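Local coordinates for protein Agap007691-pb (Anopheles gambiae, PDB 5C98) that is of unknown function but belongs to the serpin family, many of whose members inhibit serine proteases, at residues D15-A20 against Q83-Q88; D153-G158 against R284-P289; L237-L242 against L276-F281. One frame throughout, in Å; residues are numbered along the deposited sequence.

Contact 1: residues D15-A20 against Q83-Q88; sequences DAIVAA and QRLAQQ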
loop_
_atom_site.group_PDB
_atom_site.type_symbol
_atom_site.label_atom_id
_atom_site.label_comp_id
_atom_site.label_asym_id
_atom_site.label_seq_id
_atom_site.Cartn_x
_atom_site.Cartn_y
_atom_site.Cartn_z
ATOM N N ASP A 15 19.994 3.214 4.022
ATOM C CA ASP A 15 20.137 2.139 3.042
ATOM C C ASP A 15 19.578 0.833 3.582
ATOM O O ASP A 15 18.865 0.108 2.869
ATOM C CB ASP A 15 21.615 1.944 2.701
ATOM C CG ASP A 15 22.128 2.964 1.718
ATOM O OD1 ASP A 15 21.408 3.949 1.456
ATOM O OD2 ASP A 15 23.257 2.783 1.214
ATOM N N ALA A 16 19.860 0.546 4.851
ATOM C CA ALA A 16 19.382 -0.672 5.491
ATOM C C ALA A 16 17.868 -0.664 5.648
ATOM O O ALA A 16 17.232 -1.709 5.501
ATOM C CB ALA A 16 20.041 -0.829 6.859
ATOM N N ILE A 17 17.278 0.485 5.993
ATOM C CA ILE A 17 15.822 0.575 6.125
ATOM C C ILE A 17 15.151 0.263 4.792
ATOM O O ILE A 17 14.171 -0.486 4.735
ATOM C CB ILE A 17 15.416 1.971 6.639
ATOM C CG1 ILE A 17 15.818 2.136 8.105
ATOM C CG2 ILE A 17 13.920 2.189 6.494
ATOM C CD1 ILE A 17 15.879 3.594 8.580
ATOM N N VAL A 18 15.654 0.852 3.699
ATOM C CA VAL A 18 15.061 0.611 2.380
ATOM C C VAL A 18 15.214 -0.842 1.974
ATOM O O VAL A 18 14.280 -1.457 1.438
ATOM C CB VAL A 18 15.655 1.558 1.322
ATOM C CG1 VAL A 18 15.197 1.150 -0.093
ATOM C CG2 VAL A 18 15.269 2.970 1.612
ATOM N N ALA A 19 16.404 -1.399 2.159
ATOM C CA ALA A 19 16.597 -2.795 1.793
ATOM C C ALA A 19 15.636 -3.695 2.558
ATOM O O ALA A 19 15.047 -4.624 1.988
ATOM C CB ALA A 19 18.039 -3.205 2.048
ATOM N N ALA A 20 15.451 -3.426 3.845
ATOM C CA ALA A 20 14.604 -4.273 4.664
ATOM C C ALA A 20 13.147 -4.073 4.289
ATOM O O ALA A 20 12.382 -5.041 4.193
ATOM C CB ALA A 20 14.822 -3.990 6.143
ATOM N N GLN A 83 9.005 8.631 13.286
ATOM C CA GLN A 83 8.585 10.003 13.011
ATOM C C GLN A 83 9.221 10.507 11.727
ATOM O O GLN A 83 8.569 11.148 10.904
ATOM C CB GLN A 83 8.977 10.914 14.179
ATOM C CG GLN A 83 8.141 10.734 15.420
ATOM C CD GLN A 83 8.628 11.593 16.562
ATOM O OE1 GLN A 83 9.724 11.397 17.085
ATOM N NE2 GLN A 83 7.839 12.591 16.913
ATOM N N ARG A 84 10.520 10.281 11.581
ATOM C CA ARG A 84 11.243 10.748 10.407
ATOM C C ARG A 84 10.720 10.068 9.148
ATOM O O ARG A 84 10.492 10.720 8.119
ATOM C CB ARG A 84 12.735 10.460 10.623
ATOM C CG ARG A 84 13.656 10.953 9.533
ATOM C CD ARG A 84 15.126 10.748 9.936
ATOM N NE ARG A 84 15.448 9.346 10.190
ATOM C CZ ARG A 84 15.702 8.450 9.241
ATOM N NH1 ARG A 84 15.667 8.804 7.964
ATOM N NH2 ARG A 84 15.994 7.195 9.565
ATOM N N LEU A 85 10.534 8.756 9.208
ATOM C CA LEU A 85 10.103 8.025 8.021
ATOM C C LEU A 85 8.678 8.376 7.636
ATOM O O LEU A 85 8.370 8.494 6.441
ATOM C CB LEU A 85 10.233 6.530 8.257
ATOM C CG LEU A 85 11.672 6.032 8.449
ATOM C CD1 LEU A 85 11.631 4.533 8.661
ATOM C CD2 LEU A 85 12.580 6.358 7.284
ATOM N N ALA A 86 7.794 8.539 8.621
ATOM C CA ALA A 86 6.410 8.867 8.314
ATOM C C ALA A 86 6.288 10.257 7.714
ATOM O O ALA A 86 5.466 10.486 6.825
ATOM C CB ALA A 86 5.552 8.753 9.562
ATOM N N GLN A 87 7.102 11.200 8.191
ATOM C CA GLN A 87 7.039 12.554 7.658
ATOM C C GLN A 87 7.555 12.604 6.229
ATOM O O GLN A 87 7.042 13.370 5.411
ATOM C CB GLN A 87 7.847 13.496 8.558
ATOM C CG GLN A 87 7.821 14.956 8.119
ATOM C CD GLN A 87 8.544 15.880 9.082
ATOM O OE1 GLN A 87 8.314 15.839 10.291
ATOM N NE2 GLN A 87 9.422 16.720 8.547
ATOM N N GLN A 88 8.556 11.789 5.912
ATOM C CA GLN A 88 9.079 11.728 4.552
ATOM C C GLN A 88 8.071 11.096 3.592
ATOM O O GLN A 88 7.958 11.523 2.439
ATOM C CB GLN A 88 10.395 10.945 4.580
ATOM C CG GLN A 88 10.958 10.519 3.247
ATOM C CD GLN A 88 12.312 9.832 3.395
ATOM O OE1 GLN A 88 13.334 10.370 2.973
ATOM N NE2 GLN A 88 12.326 8.643 4.009
#

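Contact 2: residues D153-G158 against R284-P289; sequences DFIGEG and REKTDP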
loop_
_atom_site.group_PDB
_atom_site.type_symbol
_atom_site.label_atom_id
_atom_site.label_comp_id
_atom_site.label_asym_id
_atom_site.label_seq_id
_atom_site.Cartn_x
_atom_site.Cartn_y
_atom_site.Cartn_z
ATOM N N ASP A 153 -15.309 5.675 0.893
ATOM C CA ASP A 153 -15.933 4.593 1.661
ATOM C C ASP A 153 -14.813 3.680 2.152
ATOM O O ASP A 153 -14.618 2.559 1.684
ATOM C CB ASP A 153 -16.950 3.831 0.820
ATOM C CG ASP A 153 -18.317 4.470 0.851
ATOM O OD1 ASP A 153 -19.061 4.223 1.824
ATOM O OD2 ASP A 153 -18.641 5.221 -0.093
ATOM N N PHE A 154 -14.062 4.188 3.115
ATOM C CA PHE A 154 -12.867 3.493 3.561
ATOM C C PHE A 154 -13.191 2.097 4.110
ATOM O O PHE A 154 -12.457 1.137 3.847
ATOM C CB PHE A 154 -12.152 4.379 4.595
ATOM C CG PHE A 154 -10.788 3.899 4.941
ATOM C CD1 PHE A 154 -10.634 2.856 5.813
ATOM C CD2 PHE A 154 -9.656 4.470 4.385
ATOM C CE1 PHE A 154 -9.394 2.365 6.121
ATOM C CE2 PHE A 154 -8.398 3.982 4.726
ATOM C CZ PHE A 154 -8.281 2.939 5.580
ATOM N N ILE A 155 -14.256 1.971 4.915
ATOM C CA ILE A 155 -14.623 0.708 5.554
ATOM C C ILE A 155 -16.139 0.613 5.567
ATOM O O ILE A 155 -16.851 1.601 5.384
ATOM C CB ILE A 155 -14.113 0.495 7.011
ATOM C CG1 ILE A 155 -14.336 1.749 7.858
ATOM C CG2 ILE A 155 -12.651 0.019 7.048
ATOM C CD1 ILE A 155 -14.401 1.442 9.346
ATOM N N GLY A 156 -16.615 -0.614 5.776
ATOM C CA GLY A 156 -18.004 -0.867 6.084
ATOM C C GLY A 156 -18.170 -1.147 7.571
ATOM O O GLY A 156 -17.214 -1.373 8.309
ATOM N N GLU A 157 -19.425 -1.117 8.010
ATOM C CA GLU A 157 -19.702 -1.383 9.416
ATOM C C GLU A 157 -19.200 -2.757 9.838
ATOM O O GLU A 157 -18.771 -2.938 10.987
ATOM C CB GLU A 157 -21.197 -1.248 9.680
ATOM C CG GLU A 157 -21.638 0.188 9.898
ATOM C CD GLU A 157 -22.052 0.908 8.623
ATOM O OE1 GLU A 157 -21.731 0.428 7.508
ATOM O OE2 GLU A 157 -22.716 1.962 8.740
ATOM N N GLY A 158 -19.231 -3.732 8.925
ATOM C CA GLY A 158 -18.749 -5.059 9.256
ATOM C C GLY A 158 -17.281 -5.100 9.639
ATOM O O GLY A 158 -16.855 -5.993 10.377
ATOM N N ARG A 284 -8.533 0.621 -6.279
ATOM C CA ARG A 284 -8.903 1.125 -4.965
ATOM C C ARG A 284 -9.342 -0.088 -4.172
ATOM O O ARG A 284 -10.423 -0.626 -4.422
ATOM C CB ARG A 284 -10.025 2.145 -5.063
ATOM C CG ARG A 284 -10.328 2.788 -3.705
ATOM C CD ARG A 284 -11.583 3.571 -3.708
ATOM N NE ARG A 284 -11.429 4.859 -4.365
ATOM C CZ ARG A 284 -11.965 5.190 -5.536
ATOM N NH1 ARG A 284 -12.681 4.314 -6.234
ATOM N NH2 ARG A 284 -11.778 6.416 -6.016
ATOM N N GLU A 285 -8.509 -0.530 -3.235
ATOM C CA GLU A 285 -8.672 -1.853 -2.648
ATOM C C GLU A 285 -8.470 -1.814 -1.145
ATOM O O GLU A 285 -7.464 -1.283 -0.656
ATOM C CB GLU A 285 -7.701 -2.865 -3.270
ATOM C CG GLU A 285 -7.996 -3.237 -4.743
ATOM C CD GLU A 285 -9.285 -3.997 -4.964
ATOM O OE1 GLU A 285 -9.788 -4.668 -4.032
ATOM O OE2 GLU A 285 -9.820 -3.916 -6.108
ATOM N N LYS A 286 -9.434 -2.382 -0.430
ATOM C CA LYS A 286 -9.385 -2.572 1.008
ATOM C C LYS A 286 -8.782 -3.942 1.288
ATOM O O LYS A 286 -9.200 -4.942 0.686
ATOM C CB LYS A 286 -10.803 -2.507 1.567
ATOM C CG LYS A 286 -10.914 -2.706 3.070
ATOM C CD LYS A 286 -12.327 -2.441 3.584
ATOM C CE LYS A 286 -13.308 -3.489 3.130
ATOM N NZ LYS A 286 -14.699 -3.012 3.337
ATOM N N THR A 287 -7.801 -3.988 2.187
ATOM C CA THR A 287 -7.127 -5.217 2.561
ATOM C C THR A 287 -7.039 -5.297 4.073
ATOM O O THR A 287 -7.347 -4.341 4.789
ATOM C CB THR A 287 -5.731 -5.293 1.942
ATOM O OG1 THR A 287 -4.946 -4.172 2.372
ATOM C CG2 THR A 287 -5.827 -5.292 0.425
ATOM N N ASP A 288 -6.528 -6.424 4.568
ATOM C CA ASP A 288 -6.555 -6.758 5.989
ATOM C C ASP A 288 -5.146 -7.129 6.422
ATOM O O ASP A 288 -4.783 -8.308 6.432
ATOM C CB ASP A 288 -7.529 -7.911 6.231
ATOM C CG ASP A 288 -7.806 -8.155 7.697
ATOM O OD1 ASP A 288 -7.101 -7.586 8.541
ATOM O OD2 ASP A 288 -8.745 -8.933 8.021
ATOM N N PRO A 289 -4.329 -6.149 6.795
ATOM C CA PRO A 289 -3.011 -6.462 7.368
ATOM C C PRO A 289 -3.036 -7.460 8.499
ATOM O O PRO A 289 -2.045 -8.178 8.705
ATOM C CB PRO A 289 -2.507 -5.086 7.830
ATOM C CG PRO A 289 -3.180 -4.123 6.941
ATOM C CD PRO A 289 -4.481 -4.716 6.502
HETATM O O HOH W 1 -15.432 -0.296 2.252
#

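Contact 3: residues L237-L242 against L276-F281; sequences LSMLVL and LKLPKF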
loop_
_atom_site.group_PDB
_atom_site.type_symbol
_atom_site.label_atom_id
_atom_site.label_comp_id
_atom_site.label_asym_id
_atom_site.label_seq_id
_atom_site.Cartn_x
_atom_site.Cartn_y
_atom_site.Cartn_z
ATOM N N LEU A 237 8.318 10.328 -7.413
ATOM C CA LEU A 237 7.820 8.958 -7.473
ATOM C C LEU A 237 7.785 8.436 -8.899
ATOM O O LEU A 237 7.712 9.202 -9.860
ATOM C CB LEU A 237 6.398 8.867 -6.929
ATOM C CG LEU A 237 6.203 9.415 -5.524
ATOM C CD1 LEU A 237 4.743 9.234 -5.119
ATOM C CD2 LEU A 237 7.099 8.765 -4.487
ATOM N N SER A 238 7.803 7.115 -9.029
ATOM C CA SER A 238 7.709 6.490 -10.344
ATOM C C SER A 238 7.057 5.137 -10.192
ATOM O O SER A 238 7.143 4.537 -9.133
ATOM C CB SER A 238 9.105 6.363 -10.955
ATOM O OG SER A 238 9.013 6.011 -12.330
ATOM N N MET A 239 6.406 4.668 -11.254
ATOM C CA MET A 239 5.667 3.415 -11.235
ATOM C C MET A 239 6.376 2.418 -12.139
ATOM O O MET A 239 6.365 2.572 -13.361
ATOM C CB MET A 239 4.240 3.626 -11.728
ATOM C CG MET A 239 3.424 2.354 -11.769
ATOM S SD MET A 239 1.700 2.547 -12.241
ATOM C CE MET A 239 1.857 3.105 -13.933
ATOM N N LEU A 240 6.946 1.389 -11.539
ATOM C CA LEU A 240 7.528 0.303 -12.305
ATOM C C LEU A 240 6.419 -0.665 -12.677
ATOM O O LEU A 240 5.651 -1.106 -11.821
ATOM C CB LEU A 240 8.598 -0.378 -11.457
ATOM C CG LEU A 240 9.619 -1.282 -12.141
ATOM C CD1 LEU A 240 10.538 -0.503 -13.039
ATOM C CD2 LEU A 240 10.405 -2.050 -11.094
ATOM N N VAL A 241 6.326 -0.981 -13.966
ATOM C CA VAL A 241 5.304 -1.884 -14.469
ATOM C C VAL A 241 6.007 -3.115 -14.998
ATOM O O VAL A 241 6.906 -3.006 -15.844
ATOM C CB VAL A 241 4.436 -1.258 -15.563
ATOM C CG1 VAL A 241 3.341 -2.221 -15.987
ATOM C CG2 VAL A 241 3.826 0.048 -15.080
ATOM N N LEU A 242 5.612 -4.271 -14.499
ATOM C CA LEU A 242 6.180 -5.560 -14.897
ATOM C C LEU A 242 5.115 -6.310 -15.682
ATOM O O LEU A 242 4.071 -6.690 -15.128
ATOM C CB LEU A 242 6.612 -6.372 -13.681
ATOM C CG LEU A 242 7.479 -5.670 -12.645
ATOM C CD1 LEU A 242 7.927 -6.669 -11.573
ATOM C CD2 LEU A 242 8.660 -4.995 -13.277
ATOM N N LEU A 276 3.991 2.759 -26.115
ATOM C CA LEU A 276 3.425 2.368 -24.836
ATOM C C LEU A 276 1.908 2.330 -24.931
ATOM O O LEU A 276 1.287 3.298 -25.378
ATOM C CB LEU A 276 3.871 3.383 -23.779
ATOM C CG LEU A 276 3.435 3.217 -22.326
ATOM C CD1 LEU A 276 3.962 1.942 -21.752
ATOM C CD2 LEU A 276 3.926 4.396 -21.525
ATOM N N LYS A 277 1.319 1.225 -24.483
ATOM C CA LYS A 277 -0.115 1.088 -24.334
ATOM C C LYS A 277 -0.401 0.567 -22.942
ATOM O O LYS A 277 0.270 -0.346 -22.473
ATOM C CB LYS A 277 -0.723 0.168 -25.371
ATOM C CG LYS A 277 -0.645 0.745 -26.764
ATOM C CD LYS A 277 -1.376 -0.147 -27.717
ATOM C CE LYS A 277 -1.675 0.532 -29.031
ATOM N NZ LYS A 277 -2.640 -0.282 -29.821
ATOM N N LEU A 278 -1.395 1.176 -22.284
ATOM C CA LEU A 278 -1.711 0.865 -20.886
ATOM C C LEU A 278 -3.196 1.145 -20.722
ATOM O O LEU A 278 -3.662 2.185 -21.193
ATOM C CB LEU A 278 -0.914 1.813 -19.973
ATOM C CG LEU A 278 -0.918 1.652 -18.458
ATOM C CD1 LEU A 278 -0.070 0.462 -18.041
ATOM C CD2 LEU A 278 -0.384 2.907 -17.775
ATOM N N PRO A 279 -3.973 0.286 -20.065
ATOM C CA PRO A 279 -5.353 0.685 -19.755
ATOM C C PRO A 279 -5.390 1.939 -18.894
ATOM O O PRO A 279 -4.514 2.170 -18.058
ATOM C CB PRO A 279 -5.923 -0.526 -19.006
ATOM C CG PRO A 279 -4.745 -1.246 -18.496
ATOM C CD PRO A 279 -3.636 -1.016 -19.467
ATOM N N LYS A 280 -6.412 2.771 -19.124
ATOM C CA LYS A 280 -6.705 3.882 -18.219
ATOM C C LYS A 280 -7.369 3.252 -17.004
ATOM O O LYS A 280 -8.563 2.968 -17.021
ATOM C CB LYS A 280 -7.623 4.890 -18.904
ATOM C CG LYS A 280 -7.807 6.162 -18.129
ATOM C CD LYS A 280 -8.808 7.083 -18.810
ATOM C CE LYS A 280 -9.238 8.198 -17.874
ATOM N NZ LYS A 280 -8.384 9.407 -18.000
ATOM N N PHE A 281 -6.602 3.004 -15.941
ATOM C CA PHE A 281 -7.070 2.148 -14.869
ATOM C C PHE A 281 -6.915 2.839 -13.529
ATOM O O PHE A 281 -6.182 3.822 -13.372
ATOM C CB PHE A 281 -6.336 0.766 -14.821
ATOM C CG PHE A 281 -4.952 0.806 -14.219
ATOM C CD1 PHE A 281 -3.840 1.192 -14.954
ATOM C CD2 PHE A 281 -4.749 0.443 -12.893
ATOM C CE1 PHE A 281 -2.581 1.235 -14.408
ATOM C CE2 PHE A 281 -3.460 0.474 -12.328
ATOM C CZ PHE A 281 -2.385 0.882 -13.074
#

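Contact 1: residues D15-A20 against Q83-Q88
Ile17 meets two residues of helix 75-89: CG2 is the branch nearest Leu85, while CD1, at the end of the longer branch, lies nearest Arg84 and also borders Leu85. The methyl pair is the apolar half of the contact. Ile17 CG2 comes to 3.9 Å from Leu85 CD1, the two side chains reaching toward each other tip to tip from helices whose nearest CA atoms, those of Ile17 and Leu85, are 9.6 Å apart. The rotamer points the two branches different ways, because CG2 stands anti to the backbone N while CG1 is turned back beside that N (chi1 -71°). Ile17 CD1 then sits 3.7 Å from Arg84 NH2, at the edge of the guanidinium and near its plane, and the same methyl is 4.4 Å from Leu85 CD1. Arg84 runs extended through its first two torsions and bends at chi3 (60°), which swings its flat head across the gap to the N-terminal end of helix 15-32. There NH1 forms a salt bridge with Asp14, a charge just ahead of the segment. Leu85 is the buried member of the trio; it also touches Tyr44, Arg47 and Leu48 of helix 43-51. The contact thus joins the first modelled helix of the serpin fold to helix 75-89, close to where the model begins. No hydrogen bond links residues 15-20 to 83-88, and just 106 Å² is buried. The chemistry implies dispersion alone between the two segments, with the bond to Asp14, outside both, probably steadying the guanidinium with its edge to the isoleucine.

Contact 2: residues D153-G158 against R284-P289
This is a contact of one side chain, mainly with backbone, on a face of serpin sheet A, where a single lysine of strand 270-287 reaches the loop that follows helix 133-146. Lys286 makes every direct touch. Its CD lies 3.6 Å from Phe154 O and 4.3 Å from Ile155 CG2, a van der Waals approach of the aliphatic chain to one carbonyl oxygen and one side-chain methyl. Extended at first, with CG anti to the backbone N (chi1 179°), the chain bends at chi3 (69°) and carries the ammonium along the loop to Gly156, where NZ is 3.9 Å from Gly156 N. Two donors come together here because Asp159 serves both: its OD2 forms a salt bridge with Lys286 NZ and accepts a hydrogen bond from Gly156 N. In serpins this loop leads from the helix lying across sheet A back into the sheet, here to strand 169-177, and Lys286, on the strand beyond 320-328, is one point where the sheet meets that loop. A water adds a second link, donating to Asp153 O at 3.0 Å and accepting from Lys286 NZ at 3.0 Å. Phe154 O has its own partner, His324 ND1 on strand 320-328, whose side chain also touches Lys286. The Phe154 ring makes no close touch with the lysine; it stacks with Tyr144 and also meets the ring of His324. Two residues back along the strand, Arg284 NE bonds to Glu150 O, tying the same loop at an earlier point.

Contact 3: residues L237-L242 against L276-F281
Sheets B and C of the serpin fold face each other through apolar side chains, and here Met239 of sheet B meets the end of the sheet C part of strand 270-287. Met239 leaves its strand almost straight, with CG anti to the backbone N (chi1 178°) and chi2 176°, then turns at chi3 (65°). The straight part delivers the sulfur to Phe281; the turn sends the terminal methyl toward Leu278. Met239 SD lies 4.5 Å from Phe281 CZ, at the ring edge and near the ring plane, so the sulfur does not sit over a face. Met239 CE comes to 4.5 Å from Leu278 CD2, a loose methyl contact. The same Leu278 CD2 is 4.3 Å from Phe281 CE1, so the three side chains close a small triangle. Farther along the ring's rim, Pro279 O lies in the ring plane, 3.3 Å from Phe281 CD1. Val241, two residues on from Met239 and pointing the same way, contributes more distantly, its CG1 being 4.8 Å from Leu278 CD1. No hydrogen bond crosses; all three touching residues are buried, and only 115 Å² is shared. Within sheet B, strand 237-244 runs antiparallel between strands 224-230 and 354-360: Met239 pairs through its backbone with Met229, and its side chain touches Phe356 and Ile358. Phe281 packs edge-to-face with Phe354 and also meets Phe372, while Leu278 touches Met229. The methionine therefore enters from the middle of sheet B, just where strand 270-287 leaves sheet C and carries on toward sheet A.

How the contacts relate
Contacts 2 and 3 share strand 270-287: residues 276-281 pack against sheet B, while 284-289, a few residues on, meet the loop at 153-158. Their centres are nonetheless about 24 Å apart, and along the chain contact 3 is nested within the loop that contact 2 closes. Contact 1 closes before either opens. Its centre is about 26 Å from that of contact 2, on the opposite side of the chain's centre, and about 25 Å from that of contact 3, although nearest atoms of contacts 1 and 3 are about 8 Å apart. In serpins the reactive loop follows the strand equivalent to 320-328, consistent with the unmodelled residues 335-343 here.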